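PDB 3HQX: Pyrimidine/purine nucleoside phosphorylase from Acinetobacter sp. ADP1, which probably catalyses the phosphorolysis of a broad range of purine and pyrimidine nucleosides, releasing the free base and alpha-D-ribose 1-phosphate. Local coordinates for residues A[20-25]-A[51-56]; A[42-47]-A[101-106]; A[58-63]-A[84-89]; A[66-71]-A[95-100]. All blocks are in the same frame, centred on the assembly; numbering follows the deposited sequence.

In the fold
The four contacts sample the two antiparallel sheets of a small cupin-type beta barrel. Contacts 2 and 3 belong to the larger sheet, where strands 103-109 and 59-63 run side by side and Val-106 O lies 2.8 Å from Glu-62 N. Contact 4 joins the two inner strands of the smaller sheet, and contact 1 crosses from a turn of the larger sheet to strand 51-54 of the smaller. Across the interior, the centres of contacts 3 and 4 are about 12 Å apart, with Phe-87 CZ 3.9 Å from Phe-95 CE1. Contacts 2 and 4, whose centres are about 9 Å apart, share the passage from strand 94-98 into strand 103-109. Contacts 1 and 2 also reach the second subunit.

Contact 1: residues A[20-25]-A[51-56]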
loop_
_atom_site.group_PDB
_atom_site.type_symbol
_atom_site.label_atom_id
_atom_site.label_comp_id
_atom_site.label_asym_id
_atom_site.label_seq_id
_atom_site.Cartn_x
_atom_site.Cartn_y
_atom_site.Cartn_z
ATOM N N VAL A 20 -1.958 -8.401 -1.643
ATOM C CA VAL A 20 -2.324 -8.444 -0.241
ATOM C C VAL A 20 -2.280 -9.876 0.294
ATOM O O VAL A 20 -2.852 -10.791 -0.339
ATOM C CB VAL A 20 -3.730 -7.851 -0.020
ATOM C CG1 VAL A 20 -4.168 -7.959 1.472
ATOM C CG2 VAL A 20 -3.737 -6.364 -0.488
ATOM N N TYR A 21 -1.598 -10.039 1.427
ATOM C CA TYR A 21 -1.468 -11.364 2.054
ATOM C C TYR A 21 -1.758 -11.296 3.522
ATOM O O TYR A 21 -1.948 -10.221 4.114
ATOM C CB TYR A 21 -0.050 -11.969 1.818
ATOM C CG TYR A 21 0.299 -11.976 0.339
ATOM C CD1 TYR A 21 -0.307 -12.871 -0.515
ATOM C CD2 TYR A 21 1.250 -11.109 -0.198
ATOM C CE1 TYR A 21 -0.036 -12.887 -1.861
ATOM C CE2 TYR A 21 1.474 -11.097 -1.550
ATOM C CZ TYR A 21 0.835 -12.002 -2.376
ATOM O OH TYR A 21 1.104 -11.998 -3.719
ATOM N N PHE A 22 -1.860 -12.514 4.082
ATOM C CA PHE A 22 -2.050 -12.733 5.535
ATOM C C PHE A 22 -3.290 -12.022 6.048
ATOM O O PHE A 22 -3.289 -11.415 7.152
ATOM C CB PHE A 22 -0.841 -12.319 6.337
ATOM C CG PHE A 22 0.469 -12.848 5.803
ATOM C CD1 PHE A 22 0.858 -14.173 6.024
ATOM C CD2 PHE A 22 1.321 -12.004 5.113
ATOM C CE1 PHE A 22 2.086 -14.630 5.517
ATOM C CE2 PHE A 22 2.514 -12.473 4.607
ATOM C CZ PHE A 22 2.883 -13.774 4.821
ATOM N N GLY A 23 -4.330 -12.070 5.228
ATOM C CA GLY A 23 -5.643 -11.549 5.619
ATOM C C GLY A 23 -5.614 -10.045 5.814
ATOM O O GLY A 23 -6.355 -9.530 6.660
ATOM N N GLY A 24 -4.718 -9.368 5.071
ATOM C CA GLY A 24 -4.565 -7.929 5.055
ATOM C C GLY A 24 -3.435 -7.381 5.911
ATOM O O GLY A 24 -3.361 -6.167 6.178
ATOM N N LEU A 25 -2.552 -8.250 6.388
ATOM C CA LEU A 25 -1.401 -7.744 7.153
ATOM C C LEU A 25 -0.184 -7.364 6.319
ATOM O O LEU A 25 0.682 -6.657 6.836
ATOM C CB LEU A 25 -0.939 -8.752 8.205
ATOM C CG LEU A 25 -1.951 -8.996 9.294
ATOM C CD1 LEU A 25 -1.456 -10.149 10.144
ATOM C CD2 LEU A 25 -2.189 -7.724 10.126
ATOM N N LEU A 51 4.978 -13.666 10.257
ATOM C CA LEU A 51 4.567 -13.874 8.895
ATOM C C LEU A 51 5.703 -14.503 8.078
ATOM O O LEU A 51 6.826 -13.985 8.075
ATOM C CB LEU A 51 4.128 -12.554 8.278
ATOM C CG LEU A 51 3.116 -11.768 9.105
ATOM C CD1 LEU A 51 2.830 -10.507 8.247
ATOM C CD2 LEU A 51 1.830 -12.625 9.429
ATOM N N THR A 52 5.417 -15.588 7.350
ATOM C CA THR A 52 6.459 -16.293 6.566
ATOM C C THR A 52 6.415 -15.870 5.113
ATOM O O THR A 52 5.372 -15.994 4.467
ATOM C CB THR A 52 6.396 -17.877 6.661
ATOM O OG1 THR A 52 6.494 -18.316 8.031
ATOM C CG2 THR A 52 7.549 -18.507 5.932
ATOM N N PHE A 53 7.566 -15.428 4.580
ATOM C CA PHE A 53 7.747 -15.231 3.160
ATOM C C PHE A 53 8.809 -16.140 2.639
ATOM O O PHE A 53 9.802 -16.404 3.354
ATOM C CB PHE A 53 8.206 -13.811 2.896
ATOM C CG PHE A 53 7.206 -12.774 3.271
ATOM C CD1 PHE A 53 6.268 -12.385 2.361
ATOM C CD2 PHE A 53 7.179 -12.236 4.547
ATOM C CE1 PHE A 53 5.346 -11.415 2.706
ATOM C CE2 PHE A 53 6.290 -11.296 4.881
ATOM C CZ PHE A 53 5.384 -10.865 3.968
ATOM N N GLU A 54 8.592 -16.640 1.411
ATOM C CA GLU A 54 9.503 -17.593 0.763
ATOM C C GLU A 54 10.125 -16.999 -0.495
ATOM O O GLU A 54 9.447 -16.293 -1.294
ATOM C CB GLU A 54 8.783 -18.941 0.484
ATOM C CG GLU A 54 8.234 -19.544 1.772
ATOM C CD GLU A 54 7.611 -20.918 1.605
ATOM O OE1 GLU A 54 7.791 -21.493 0.525
ATOM O OE2 GLU A 54 6.929 -21.397 2.564
ATOM N N THR A 55 11.420 -17.213 -0.677
ATOM C CA THR A 55 12.111 -16.594 -1.798
ATOM C C THR A 55 12.475 -17.603 -2.863
ATOM O O THR A 55 12.808 -18.723 -2.537
ATOM C CB THR A 55 13.417 -15.944 -1.307
ATOM O OG1 THR A 55 14.238 -16.945 -0.665
ATOM C CG2 THR A 55 13.094 -14.849 -0.347
ATOM N N HIS A 56 12.372 -17.204 -4.132
ATOM C CA HIS A 56 12.990 -17.933 -5.233
ATOM C C HIS A 56 14.336 -17.253 -5.488
ATOM O O HIS A 56 15.362 -17.777 -5.093
ATOM C CB HIS A 56 12.054 -17.949 -6.421
ATOM C CG HIS A 56 10.827 -18.767 -6.185
ATOM N ND1 HIS A 56 9.872 -18.973 -7.155
ATOM C CD2 HIS A 56 10.425 -19.479 -5.102
ATOM C CE1 HIS A 56 8.921 -19.757 -6.672
ATOM N NE2 HIS A 56 9.218 -20.051 -5.416
#
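Phe-22 reaches across from the turn after strand 12-21 to meet Leu-51 and Phe-53, two residues of strand 51-54, and its ring carries nearly the whole contact. No hydrogen bond spans the two segments; the union is one of carbon surfaces. The tight part is the Phe-22 ring itself, covered on one face by Leu-51 and met at its CE2-CZ end by Phe-53. Leu-51 sets its CB over the middle of that face, 3.9 Å from the ring centroid and only 12° off the normal, while its two methyl groups spread over the same ring toward CG, CD1 and CD2. At the edge, CE2 of Phe-22 presses to within 3.4 Å of CZ of Phe-53. This is an offset edge-to-face pair, with the planes at 78° and Phe-22 supplying the edge. Thr-52 O lies in the plane of the Phe-22 ring beside CZ, at 3.4 Å. A chi1 of -48°, with CG anti to the carbonyl carbon, turns the Phe-22 ring toward strand 51-54.

The loose side lies back at the turn. Leu-25 CB comes no closer than 4.2 Å to Leu-51 CD1, and both Phe-22 and Leu-25 keep part of their surface exposed, beside the exposed Gly-23. The backbone there is held locally, by Gly-24 N to Tyr-21 O at 3.1 Å. Within its own sheet strand 51-54 is hydrogen-bonded to strand 94-98, and Phe-53 also meets Phe-95. A hairpin turn of one sheet thus packs on the outermost strand of the other, as suits the cupin beta barrel, formed by two facing sheets.

Contact 2: residues A[42-47]-A[101-106]; sequences GVILPT and EVLDYV
Gly-42 and Tyr-105, Val-43 and Asp-104, and Ile-44 and Leu-103 pair in an antiparallel ladder whose strand axes approach to 4.7 Å, the first and last pairs being hydrogen-bonded. Each of those two exchanges an N-H for a carbonyl in both directions, and the bond from Gly-42 N to Tyr-105 O is almost straight at 176°.

The paired residues put their side chains on two faces. On the one with Tyr-105, the phenol ring folds back across its partner strand: chi1 of 70° places CG between the backbone N and carbonyl carbon and lays a ring face over Gly-42, whose CA is 3.8 Å from the centroid. Ile-44 runs alongside Leu-103, with Ile-44 CD1 4.0 Å from Leu-103 CD2. Its CG1 touches the same tyrosine at CE2.

On the other face, Val-43 lies beside Asp-104, pointing the same way, and Val-102, just beyond the strand, brings its CG1 to 3.8 Å from Val-43 CG1. A water joins the two strands here, 2.7 Å from Asp-104 OD1 and 2.9 Å from Gly-42 O. A buried carboxylate on this face of the sheet is consistent with a place in the subunit interface, where Ser-18 and Lys-17 of the second subunit supply a hydrogen bond and a salt bridge; the largely apolar reverse, with Ile-44, Leu-103 and the Tyr-105 ring, faces Ile-97 and Met-61 in the barrel interior.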
loop_
_atom_site.group_PDB
_atom_site.type_symbol
_atom_site.label_atom_id
_atom_site.label_comp_id
_atom_site.label_asym_id
_atom_site.label_seq_id
_atom_site.Cartn_x
_atom_site.Cartn_y
_atom_site.Cartn_z
ATOM N N GLY A 42 6.146 -1.859 0.116
ATOM C CA GLY A 42 5.108 -2.524 0.913
ATOM C C GLY A 42 4.987 -2.044 2.347
ATOM O O GLY A 42 5.825 -1.276 2.825
ATOM N N VAL A 43 3.906 -2.522 2.975
ATOM C CA VAL A 43 3.573 -2.238 4.349
ATOM C C VAL A 43 3.232 -3.579 5.003
ATOM O O VAL A 43 2.526 -4.416 4.416
ATOM C CB VAL A 43 2.388 -1.261 4.447
ATOM C CG1 VAL A 43 1.890 -1.150 5.913
ATOM C CG2 VAL A 43 2.781 0.121 3.841
ATOM N N ILE A 44 3.759 -3.762 6.188
ATOM C CA ILE A 44 3.331 -4.857 7.082
ATOM C C ILE A 44 2.700 -4.168 8.279
ATOM O O ILE A 44 3.304 -3.275 8.904
ATOM C CB ILE A 44 4.485 -5.747 7.541
ATOM C CG1 ILE A 44 5.047 -6.505 6.344
ATOM C CG2 ILE A 44 3.961 -6.794 8.598
ATOM C CD1 ILE A 44 6.249 -7.336 6.630
ATOM N N LEU A 45 1.487 -4.607 8.618
ATOM C CA LEU A 45 0.767 -4.094 9.759
ATOM C C LEU A 45 1.052 -4.948 10.994
ATOM O O LEU A 45 1.536 -6.038 10.861
ATOM C CB LEU A 45 -0.707 -4.117 9.430
ATOM C CG LEU A 45 -1.206 -3.240 8.298
ATOM C CD1 LEU A 45 -2.693 -3.468 8.121
ATOM C CD2 LEU A 45 -0.929 -1.800 8.622
ATOM N N PRO A 46 0.769 -4.426 12.178
ATOM C CA PRO A 46 1.120 -5.134 13.413
ATOM C C PRO A 46 0.621 -6.573 13.424
ATOM O O PRO A 46 -0.527 -6.862 13.053
ATOM C CB PRO A 46 0.490 -4.258 14.500
ATOM C CG PRO A 46 0.509 -2.942 13.930
ATOM C CD PRO A 46 0.231 -3.102 12.463
ATOM N N THR A 47 1.514 -7.483 13.799
ATOM C CA THR A 47 1.298 -8.921 13.649
ATOM C C THR A 47 1.106 -9.506 15.059
ATOM O O THR A 47 1.575 -8.911 16.031
ATOM C CB THR A 47 2.551 -9.624 13.030
ATOM O OG1 THR A 47 3.711 -9.318 13.813
ATOM C CG2 THR A 47 2.827 -9.232 11.606
ATOM N N GLU A 101 4.204 -2.322 15.059
ATOM C CA GLU A 101 3.787 -1.045 14.493
ATOM C C GLU A 101 3.760 -1.171 12.976
ATOM O O GLU A 101 4.181 -2.182 12.412
ATOM C CB GLU A 101 4.744 0.103 14.873
ATOM C CG GLU A 101 4.911 0.381 16.414
ATOM C CD GLU A 101 3.732 1.023 17.028
ATOM O OE1 GLU A 101 2.987 1.734 16.320
ATOM O OE2 GLU A 101 3.590 0.874 18.266
ATOM N N VAL A 102 3.181 -0.193 12.320
ATOM C CA VAL A 102 3.293 -0.140 10.854
ATOM C C VAL A 102 4.761 -0.230 10.444
ATOM O O VAL A 102 5.608 0.483 10.992
ATOM C CB VAL A 102 2.630 1.106 10.259
ATOM C CG1 VAL A 102 2.912 1.238 8.753
ATOM C CG2 VAL A 102 1.097 1.043 10.537
ATOM N N LEU A 103 5.023 -1.112 9.495
ATOM C CA LEU A 103 6.359 -1.320 8.959
ATOM C C LEU A 103 6.352 -1.049 7.467
ATOM O O LEU A 103 5.647 -1.743 6.707
ATOM C CB LEU A 103 6.818 -2.778 9.184
ATOM C CG LEU A 103 8.257 -3.100 8.827
ATOM C CD1 LEU A 103 9.227 -2.529 9.907
ATOM C CD2 LEU A 103 8.466 -4.581 8.504
ATOM N N ASP A 104 7.103 -0.033 7.032
ATOM C CA ASP A 104 7.244 0.219 5.593
ATOM C C ASP A 104 8.545 -0.381 5.148
ATOM O O ASP A 104 9.564 -0.243 5.813
ATOM C CB ASP A 104 7.302 1.731 5.300
ATOM C CG ASP A 104 5.968 2.430 5.592
ATOM O OD1 ASP A 104 5.175 2.600 4.646
ATOM O OD2 ASP A 104 5.750 2.847 6.757
ATOM N N TYR A 105 8.519 -1.022 3.991
ATOM C CA TYR A 105 9.717 -1.655 3.447
ATOM C C TYR A 105 9.804 -1.524 1.922
ATOM O O TYR A 105 8.807 -1.255 1.221
ATOM C CB TYR A 105 9.798 -3.137 3.867
ATOM C CG TYR A 105 8.748 -3.980 3.197
ATOM C CD1 TYR A 105 8.976 -4.537 1.949
ATOM C CD2 TYR A 105 7.518 -4.196 3.790
ATOM C CE1 TYR A 105 8.006 -5.254 1.281
ATOM C CE2 TYR A 105 6.532 -4.941 3.133
ATOM C CZ TYR A 105 6.783 -5.443 1.891
ATOM O OH TYR A 105 5.773 -6.167 1.303
ATOM N N VAL A 106 11.045 -1.692 1.433
ATOM C CA VAL A 106 11.285 -1.943 -0.003
ATOM C C VAL A 106 11.982 -3.306 -0.103
ATOM O O VAL A 106 12.977 -3.585 0.601
ATOM C CB VAL A 106 12.167 -0.864 -0.589
ATOM C CG1 VAL A 106 12.514 -1.217 -2.046
ATOM C CG2 VAL A 106 11.428 0.500 -0.587
HETATM O O HOH W 1 5.582 1.567 2.182
#

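Contact 3: residues A[58-63]-A[84-89]; sequences PERMEI and GQSFYV
Gly-84 begins the pairing by giving its N-H to Ile-63 O, at 2.9 Å, before the strand proper has started. At its backbone angles (phi 101°) a side chain would jam against the preceding carbonyl. Gln-85 follows with its carbonyl, which accepts Ile-63 N in a nearly straight bond, while its side-chain oxygen turns back to the backbone N of Arg-82.

Ser-86 faces the side of Arg-60 and Glu-62. Its OG receives NH1 of Arg-60 at 2.9 Å, only 4° out of the guanidinium plane; a bend at chi3 brings that end of the arginine across. Phe-87 points to the opposite face and is joined to selenomethionine Met-61 by two backbone bonds. Because chi1 is 62°, its ring swings over the neighbouring strand, and Met-61 CB sits over a face 3.5 Å from the centroid. The closest carbon is CZ of Phe-87, 3.3 Å from that CB, a snug CH-pi contact. Tyr-88 returns to the arginine side and lies alongside Pro-58, its OH 3.3 Å from Pro-58 CB. Val-89 closes the ladder: its N binds Glu-59 O at 2.8 Å, and its O accepts Glu-59 N.

Strand 86-89 is the outermost of its sheet within the chain, whereas strand 59-63 has strand 103-109 along its other flank. From the inward face Phe-87 meets Phe-81, Val-70 and the edge-to-face ring of Phe-95, all in the smaller sheet that closes the barrel.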
loop_
_atom_site.group_PDB
_atom_site.type_symbol
_atom_site.label_atom_id
_atom_site.label_comp_id
_atom_site.label_asym_id
_atom_site.label_seq_id
_atom_site.Cartn_x
_atom_site.Cartn_y
_atom_site.Cartn_z
ATOM N N PRO A 58 17.250 -14.364 -4.665
ATOM C CA PRO A 58 17.634 -13.650 -3.436
ATOM C C PRO A 58 16.974 -12.280 -3.345
ATOM O O PRO A 58 16.686 -11.681 -4.375
ATOM C CB PRO A 58 19.114 -13.460 -3.622
ATOM C CG PRO A 58 19.526 -14.554 -4.475
ATOM C CD PRO A 58 18.427 -14.793 -5.437
ATOM N N GLU A 59 16.848 -11.744 -2.121
ATOM C CA GLU A 59 16.141 -10.522 -1.882
ATOM C C GLU A 59 16.900 -9.693 -0.847
ATOM O O GLU A 59 17.494 -10.252 0.046
ATOM C CB GLU A 59 14.721 -10.827 -1.331
ATOM C CG GLU A 59 13.765 -11.317 -2.361
ATOM C CD GLU A 59 12.389 -11.651 -1.780
ATOM O OE1 GLU A 59 12.171 -11.449 -0.558
ATOM O OE2 GLU A 59 11.564 -12.180 -2.532
ATOM N N ARG A 60 16.864 -8.368 -0.970
ATOM C CA ARG A 60 17.219 -7.502 0.154
ATOM C C ARG A 60 15.977 -6.746 0.626
ATOM O O ARG A 60 15.321 -6.099 -0.159
ATOM C CB ARG A 60 18.335 -6.511 -0.192
ATOM C CG ARG A 60 18.664 -5.559 0.897
ATOM C CD ARG A 60 19.880 -4.690 0.576
ATOM N NE ARG A 60 19.702 -3.746 -0.551
ATOM C CZ ARG A 60 19.391 -2.450 -0.450
ATOM N NH1 ARG A 60 19.092 -1.891 0.713
ATOM N NH2 ARG A 60 19.344 -1.681 -1.556
HETATM N N MSE A 61 15.673 -6.876 1.912
HETATM C CA MSE A 61 14.572 -6.160 2.542
HETATM C C MSE A 61 15.136 -4.937 3.247
HETATM O O MSE A 61 16.014 -5.052 4.112
HETATM C CB MSE A 61 13.895 -7.055 3.568
HETATM C CG MSE A 61 12.985 -8.088 2.958
HETATM SE SE MSE A 61 11.313 -7.367 2.327
HETATM C CE MSE A 61 10.525 -7.064 4.132
ATOM N N GLU A 62 14.701 -3.763 2.815
ATOM C CA GLU A 62 15.150 -2.502 3.369
ATOM C C GLU A 62 14.002 -1.936 4.180
ATOM O O GLU A 62 12.901 -1.767 3.648
ATOM C CB GLU A 62 15.507 -1.533 2.219
ATOM C CG GLU A 62 15.881 -0.123 2.699
ATOM C CD GLU A 62 16.107 0.870 1.595
ATOM O OE1 GLU A 62 15.970 0.527 0.392
ATOM O OE2 GLU A 62 16.440 2.032 1.943
ATOM N N ILE A 63 14.275 -1.584 5.437
ATOM C CA ILE A 63 13.248 -0.982 6.260
ATOM C C ILE A 63 13.273 0.517 6.005
ATOM O O ILE A 63 14.281 1.186 6.221
ATOM C CB ILE A 63 13.437 -1.296 7.758
ATOM C CG1 ILE A 63 13.479 -2.834 8.049
ATOM C CG2 ILE A 63 12.301 -0.675 8.582
ATOM C CD1 ILE A 63 12.398 -3.661 7.319
ATOM N N GLY A 84 16.222 2.322 8.007
ATOM C CA GLY A 84 17.521 2.574 7.453
ATOM C C GLY A 84 18.380 1.326 7.317
ATOM O O GLY A 84 19.394 1.338 6.623
ATOM N N GLN A 85 17.983 0.268 7.978
ATOM C CA GLN A 85 18.706 -0.990 7.933
ATOM C C GLN A 85 18.079 -1.935 6.933
ATOM O O GLN A 85 16.883 -1.848 6.651
ATOM C CB GLN A 85 18.686 -1.583 9.325
ATOM C CG GLN A 85 19.423 -0.727 10.319
ATOM C CD GLN A 85 19.481 -1.305 11.718
ATOM O OE1 GLN A 85 18.487 -1.837 12.227
ATOM N NE2 GLN A 85 20.634 -1.092 12.403
ATOM N N SER A 86 18.894 -2.858 6.434
ATOM C CA SER A 86 18.482 -3.903 5.522
ATOM C C SER A 86 18.871 -5.271 6.019
ATOM O O SER A 86 19.772 -5.431 6.893
ATOM C CB SER A 86 19.098 -3.703 4.131
ATOM O OG SER A 86 18.655 -2.495 3.534
ATOM N N PHE A 87 18.178 -6.289 5.476
ATOM C CA PHE A 87 18.635 -7.663 5.630
ATOM C C PHE A 87 18.566 -8.404 4.300
ATOM O O PHE A 87 17.797 -8.062 3.423
ATOM C CB PHE A 87 17.927 -8.419 6.765
ATOM C CG PHE A 87 16.449 -8.579 6.603
ATOM C CD1 PHE A 87 15.936 -9.676 5.901
ATOM C CD2 PHE A 87 15.558 -7.660 7.138
ATOM C CE1 PHE A 87 14.538 -9.853 5.788
ATOM C CE2 PHE A 87 14.228 -7.803 7.006
ATOM C CZ PHE A 87 13.700 -8.904 6.331
ATOM N N TYR A 88 19.441 -9.396 4.175
ATOM C CA TYR A 88 19.545 -10.195 2.956
ATOM C C TYR A 88 18.925 -11.564 3.170
ATOM O O TYR A 88 19.204 -12.204 4.176
ATOM C CB TYR A 88 21.022 -10.354 2.583
ATOM C CG TYR A 88 21.273 -11.206 1.376
ATOM C CD1 TYR A 88 21.124 -10.693 0.100
ATOM C CD2 TYR A 88 21.667 -12.535 1.522
ATOM C CE1 TYR A 88 21.344 -11.488 -1.025
ATOM C CE2 TYR A 88 21.903 -13.343 0.405
ATOM C CZ TYR A 88 21.738 -12.813 -0.855
ATOM O OH TYR A 88 22.005 -13.618 -1.970
ATOM N N VAL A 89 18.153 -12.023 2.179
ATOM C CA VAL A 89 17.566 -13.355 2.212
ATOM C C VAL A 89 18.076 -14.096 1.000
ATOM O O VAL A 89 17.884 -13.663 -0.123
ATOM C CB VAL A 89 16.028 -13.284 2.215
ATOM C CG1 VAL A 89 15.392 -14.685 2.471
ATOM C CG2 VAL A 89 15.537 -12.206 3.258
#

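Contact 4: residues A[66-71]-A[95-100]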
loop_
_atom_site.group_PDB
_atom_site.type_symbol
_atom_site.label_atom_id
_atom_site.label_comp_id
_atom_site.label_asym_id
_atom_site.label_seq_id
_atom_site.Cartn_x
_atom_site.Cartn_y
_atom_site.Cartn_z
ATOM N N GLY A 66 9.820 2.082 10.821
ATOM C CA GLY A 66 9.411 1.091 11.803
ATOM C C GLY A 66 10.535 0.230 12.291
ATOM O O GLY A 66 11.743 0.532 12.133
ATOM N N GLU A 67 10.108 -0.837 12.925
ATOM C CA GLU A 67 10.969 -1.749 13.679
ATOM C C GLU A 67 10.400 -3.132 13.484
ATOM O O GLU A 67 9.172 -3.316 13.615
ATOM C CB GLU A 67 10.915 -1.421 15.175
ATOM C CG GLU A 67 11.638 -2.433 16.078
ATOM C CD GLU A 67 11.650 -2.006 17.484
ATOM O OE1 GLU A 67 12.005 -0.851 17.767
ATOM O OE2 GLU A 67 11.251 -2.829 18.338
ATOM N N CYS A 68 11.260 -4.108 13.185
ATOM C CA CYS A 68 10.775 -5.506 13.067
ATOM C C CYS A 68 11.776 -6.466 13.658
ATOM O O CYS A 68 12.931 -6.145 13.841
ATOM C CB CYS A 68 10.471 -5.905 11.596
ATOM S SG CYS A 68 11.862 -5.785 10.500
ATOM N N ARG A 69 11.309 -7.671 13.917
ATOM C CA ARG A 69 12.161 -8.799 14.280
ATOM C C ARG A 69 11.984 -9.898 13.254
ATOM O O ARG A 69 10.858 -10.226 12.890
ATOM C CB ARG A 69 11.840 -9.257 15.704
ATOM C CG ARG A 69 12.441 -8.306 16.699
ATOM C CD ARG A 69 12.070 -8.568 18.123
ATOM N NE ARG A 69 12.725 -7.668 19.069
ATOM C CZ ARG A 69 12.310 -6.440 19.386
ATOM N NH1 ARG A 69 11.258 -5.846 18.743
ATOM N NH2 ARG A 69 13.009 -5.764 20.304
ATOM N N VAL A 70 13.098 -10.432 12.781
ATOM C CA VAL A 70 13.080 -11.391 11.670
ATOM C C VAL A 70 13.953 -12.583 11.973
ATOM O O VAL A 70 15.061 -12.427 12.458
ATOM C CB VAL A 70 13.614 -10.744 10.358
ATOM C CG1 VAL A 70 13.438 -11.689 9.218
ATOM C CG2 VAL A 70 12.851 -9.468 10.057
ATOM N N LYS A 71 13.455 -13.770 11.625
ATOM C CA LYS A 71 14.281 -14.971 11.602
ATOM C C LYS A 71 14.482 -15.320 10.164
ATOM O O LYS A 71 13.486 -15.632 9.427
ATOM C CB LYS A 71 13.582 -16.143 12.258
ATOM C CG LYS A 71 13.515 -16.029 13.725
ATOM C CD LYS A 71 13.058 -17.332 14.317
ATOM C CE LYS A 71 13.166 -17.305 15.829
ATOM N NZ LYS A 71 12.311 -16.264 16.488
ATOM N N PHE A 95 11.979 -16.203 5.238
ATOM C CA PHE A 95 12.127 -15.410 6.443
ATOM C C PHE A 95 10.783 -15.269 7.130
ATOM O O PHE A 95 9.758 -15.375 6.475
ATOM C CB PHE A 95 12.824 -14.057 6.155
ATOM C CG PHE A 95 12.020 -13.062 5.353
ATOM C CD1 PHE A 95 11.279 -12.109 6.000
ATOM C CD2 PHE A 95 12.042 -13.044 3.992
ATOM C CE1 PHE A 95 10.605 -11.134 5.321
ATOM C CE2 PHE A 95 11.359 -12.047 3.298
ATOM C CZ PHE A 95 10.629 -11.116 3.977
ATOM N N LYS A 96 10.813 -15.053 8.444
ATOM C CA LYS A 96 9.627 -14.926 9.272
ATOM C C LYS A 96 9.747 -13.626 10.018
ATOM O O LYS A 96 10.748 -13.416 10.698
ATOM C CB LYS A 96 9.520 -16.082 10.259
ATOM C CG LYS A 96 9.562 -17.477 9.601
ATOM C CD LYS A 96 9.273 -18.594 10.604
ATOM C CE LYS A 96 9.071 -19.883 9.888
ATOM N NZ LYS A 96 10.157 -20.059 8.883
ATOM N N ILE A 97 8.762 -12.752 9.840
ATOM C CA ILE A 97 8.853 -11.382 10.251
ATOM C C ILE A 97 7.690 -11.022 11.175
ATOM O O ILE A 97 6.532 -11.454 10.966
ATOM C CB ILE A 97 8.942 -10.449 9.020
ATOM C CG1 ILE A 97 9.173 -8.976 9.429
ATOM C CG2 ILE A 97 7.679 -10.569 8.144
ATOM C CD1 ILE A 97 9.763 -8.093 8.269
ATOM N N GLU A 98 8.007 -10.262 12.212
ATOM C CA GLU A 98 6.989 -9.740 13.141
ATOM C C GLU A 98 7.218 -8.242 13.358
ATOM O O GLU A 98 8.350 -7.756 13.308
ATOM C CB GLU A 98 6.939 -10.544 14.465
ATOM C CG GLU A 98 8.243 -11.026 14.925
ATOM C CD GLU A 98 8.169 -11.946 16.141
ATOM O OE1 GLU A 98 7.546 -13.012 16.081
ATOM O OE2 GLU A 98 8.750 -11.587 17.151
ATOM N N THR A 99 6.129 -7.529 13.619
ATOM C CA THR A 99 6.215 -6.138 13.942
ATOM C C THR A 99 5.069 -5.721 14.842
ATOM O O THR A 99 4.003 -6.345 14.788
ATOM C CB THR A 99 6.213 -5.261 12.641
ATOM O OG1 THR A 99 6.427 -3.904 13.022
ATOM C CG2 THR A 99 4.894 -5.432 11.825
ATOM N N ASP A 100 5.296 -4.720 15.684
ATOM C CA ASP A 100 4.236 -4.196 16.613
ATOM C C ASP A 100 3.636 -2.860 16.139
ATOM O O ASP A 100 2.719 -2.299 16.767
ATOM C CB ASP A 100 4.819 -4.002 18.025
ATOM C CG ASP A 100 5.288 -5.305 18.656
ATOM O OD1 ASP A 100 4.722 -6.377 18.339
ATOM O OD2 ASP A 100 6.219 -5.240 19.503
HETATM O O HOH W 2 7.239 -1.171 12.716
HETATM O O HOH W 3 7.838 -3.640 16.093
#
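Arg-69 with Glu-98 and Lys-71 with Lys-96 are the hydrogen-bonded pairs of an antiparallel ladder at the middle of the smaller sheet of the cupin beta barrel, flanked by strand 51-54 on one side and strand 79-82 on the other. Each pair makes two backbone bonds, such as Arg-69 N to Glu-98 O at 3.0 Å, and the strand axes run 159° apart in direction.

Apolar contacts gather on the inner face. Val-70 spreads its methyl groups over two neighbours: CG2 meets Ile-97 CG1 at 3.8 Å, and CG1 reaches Phe-95 CD1 at 3.9 Å. Ile-97, its CG1 anti to the backbone N (chi1 -175°), extends its CD1 onward to Cys-68, 3.8 Å from SG. Ile-63 of the opposite sheet packs against that same sulfur.

Arg-69, Glu-98, Lys-71 and Lys-96 share the other face. Alongside, and within the same strand, Arg-69 NH1 binds Glu-67 OE2 on its anti side, at 3.0 Å, with the guanidinium tilted rather than coplanar. The other oxygen of Glu-67 forms a salt bridge with Arg-82, so the carboxylate is shared by two arginines.

Two waters bridge the strands at the Glu-67 end. One accepts Glu-67 N and donates to Thr-99 OG1, which is also hydrogen-bonded to Glu-101 O. A second accepts Asp-100 N at 2.8 Å and donates to Glu-67 O, likewise at 2.8 Å.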